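Local structure of putative iron-regulated protein A (Parabacteroides distasonis ATCC 8503, 4ECG) at residues Ala57-Val62 against Arg183-Thr188. The protein is a putative iron-regulated, imelysin-like protein of the M75 peptidase family that binds calcium and is possibly a metalloendopeptidase. Sequence-based numbering, arbitrary orientation.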
loop_
_atom_site.group_PDB
_atom_site.type_symbol
_atom_site.label_atom_id
_atom_site.label_comp_id
_atom_site.label_asym_id
_atom_site.label_seq_id
_atom_site.Cartn_x
_atom_site.Cartn_y
_atom_site.Cartn_z
ATOM N N ALA A 57 -14.922 -4.566 10.239
ATOM C CA ALA A 57 -16.114 -3.699 9.997
ATOM C C ALA A 57 -16.549 -3.799 8.533
ATOM O O ALA A 57 -17.764 -3.888 8.206
ATOM C CB ALA A 57 -15.853 -2.258 10.353
ATOM N N TYR A 58 -15.567 -3.831 7.641
ATOM C CA TYR A 58 -15.888 -3.940 6.234
ATOM C C TYR A 58 -16.656 -5.240 5.895
ATOM O O TYR A 58 -17.656 -5.180 5.192
ATOM C CB TYR A 58 -14.666 -3.790 5.374
ATOM C CG TYR A 58 -14.917 -4.253 3.963
ATOM C CD1 TYR A 58 -15.496 -3.432 3.013
ATOM C CD2 TYR A 58 -14.534 -5.523 3.570
ATOM C CE1 TYR A 58 -15.727 -3.906 1.698
ATOM C CE2 TYR A 58 -14.717 -5.982 2.277
ATOM C CZ TYR A 58 -15.326 -5.195 1.357
ATOM O OH TYR A 58 -15.530 -5.773 0.165
ATOM N N LYS A 59 -16.226 -6.395 6.409
ATOM C CA LYS A 59 -16.877 -7.675 6.095
ATOM C C LYS A 59 -18.297 -7.690 6.715
ATOM O O LYS A 59 -19.241 -8.093 6.045
ATOM C CB LYS A 59 -15.972 -8.863 6.499
ATOM C CG LYS A 59 -16.617 -10.189 6.850
ATOM C CD LYS A 59 -16.943 -10.971 5.587
ATOM C CE LYS A 59 -17.675 -12.269 5.923
ATOM N NZ LYS A 59 -18.419 -12.695 4.709
ATOM N N ASN A 60 -18.452 -7.183 7.943
ATOM C CA ASN A 60 -19.777 -7.045 8.575
ATOM C C ASN A 60 -20.689 -6.123 7.774
ATOM O O ASN A 60 -21.851 -6.451 7.604
ATOM C CB ASN A 60 -19.708 -6.602 10.055
ATOM C CG ASN A 60 -19.070 -7.662 10.949
ATOM O OD1 ASN A 60 -19.238 -8.844 10.707
ATOM N ND2 ASN A 60 -18.300 -7.242 11.938
ATOM N N ALA A 61 -20.157 -5.041 7.223
ATOM C CA ALA A 61 -20.980 -4.123 6.424
ATOM C C ALA A 61 -21.366 -4.751 5.086
ATOM O O ALA A 61 -22.483 -4.621 4.657
ATOM C CB ALA A 61 -20.258 -2.801 6.193
ATOM N N VAL A 62 -20.430 -5.413 4.413
ATOM C CA VAL A 62 -20.733 -6.166 3.193
ATOM C C VAL A 62 -21.814 -7.243 3.486
ATOM O O VAL A 62 -22.758 -7.400 2.755
ATOM C CB VAL A 62 -19.449 -6.821 2.620
ATOM C CG1 VAL A 62 -19.817 -7.981 1.703
ATOM C CG2 VAL A 62 -18.601 -5.799 1.887
ATOM N N ARG A 183 -12.237 -13.605 2.174
ATOM C CA ARG A 183 -10.855 -13.858 1.935
ATOM C C ARG A 183 -10.028 -12.575 2.215
ATOM O O ARG A 183 -8.901 -12.676 2.696
ATOM C CB ARG A 183 -10.655 -14.397 0.511
ATOM C CG ARG A 183 -9.180 -14.577 0.134
ATOM C CD ARG A 183 -8.530 -15.567 1.098
ATOM N NE ARG A 183 -7.194 -16.010 0.714
ATOM C CZ ARG A 183 -6.921 -17.090 -0.038
ATOM N NH1 ARG A 183 -7.852 -17.839 -0.546
ATOM N NH2 ARG A 183 -5.676 -17.415 -0.303
HETATM N N MSE A 184 -10.583 -11.386 1.951
HETATM C CA MSE A 184 -9.882 -10.165 2.319
HETATM C C MSE A 184 -9.619 -10.184 3.852
HETATM O O MSE A 184 -8.494 -9.917 4.264
HETATM C CB MSE A 184 -10.613 -8.883 1.881
HETATM C CG MSE A 184 -10.509 -8.572 0.403
HETATM SE SE MSE A 184 -11.836 -7.355 -0.282
HETATM C CE MSE A 184 -11.338 -5.925 0.869
ATOM N N LEU A 185 -10.639 -10.540 4.646
ATOM C CA LEU A 185 -10.551 -10.610 6.130
ATOM C C LEU A 185 -9.540 -11.639 6.572
ATOM O O LEU A 185 -8.722 -11.390 7.427
ATOM C CB LEU A 185 -11.928 -10.922 6.792
ATOM C CG LEU A 185 -11.967 -10.988 8.320
ATOM C CD1 LEU A 185 -11.334 -9.739 8.945
ATOM C CD2 LEU A 185 -13.384 -11.278 8.829
ATOM N N SER A 186 -9.601 -12.794 5.962
ATOM C CA SER A 186 -8.726 -13.901 6.310
ATOM C C SER A 186 -7.230 -13.503 6.084
ATOM O O SER A 186 -6.371 -13.779 6.938
ATOM C CB SER A 186 -9.113 -15.101 5.439
ATOM O OG SER A 186 -8.244 -16.141 5.675
ATOM N N ASP A 187 -6.941 -12.866 4.940
ATOM C CA ASP A 187 -5.584 -12.455 4.580
ATOM C C ASP A 187 -5.105 -11.410 5.593
ATOM O O ASP A 187 -3.991 -11.478 6.075
ATOM C CB ASP A 187 -5.500 -11.911 3.135
ATOM C CG ASP A 187 -5.628 -13.018 2.034
ATOM O OD1 ASP A 187 -5.471 -14.229 2.359
ATOM O OD2 ASP A 187 -5.856 -12.660 0.813
ATOM N N THR A 188 -5.989 -10.495 5.973
ATOM C CA THR A 188 -5.702 -9.457 6.977
ATOM C C THR A 188 -5.424 -10.032 8.358
ATOM O O THR A 188 -4.495 -9.620 9.016
ATOM C CB THR A 188 -6.822 -8.376 7.027
ATOM O OG1 THR A 188 -7.078 -7.887 5.695
ATOM C CG2 THR A 188 -6.389 -7.190 7.906
#
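Y58 and M184, a selenomethionine, make the tight half of this helix-to-helix contact. The CE methyl of M184 comes within 3.7 Å of Y58 CE2, meeting the ring obliquely, and the two side chains cross at about a right angle. The selenium itself, M184 SE, lies 5.1 Å from the centroid of the Y58 ring and 57° off its normal, a Met-aromatic contact; it also sits 4.0 Å from Y58 OH. A bend at the last torsion of M184 (chi3 60°) turns CE in toward the ring carbons. V62 CG2 of the same helix as Y58 lies over one face of the ring, toward its rim, and the hydroxyl of this buried tyrosine is hydrogen-bonded to S181 OG, on helix 171-196 just ahead of R183.

K59 and L185 form the looser half, both partly exposed, and meet chiefly where K59 CG lies 3.9 Å from L185 CD2. Beyond CG the lysine bends (chi2 82°) and its amine runs away from L185 to a salt bridge with D63. No hydrogen bond links 57-62 to 183-188. M184 O accepts from both T188 N and T188 OG1, reached from opposite faces of its carbonyl plane. On the far side of its helix, R183 NE bridges to D187 OD1 at 3.0 Å.

The contact thus joins helix 29-68 to helix 171-196 within the mostly helical imelysin fold. Helix 147-155 packs on Y58 and M184 through A151, while helix 104-109 lies against R183, D187 and T188.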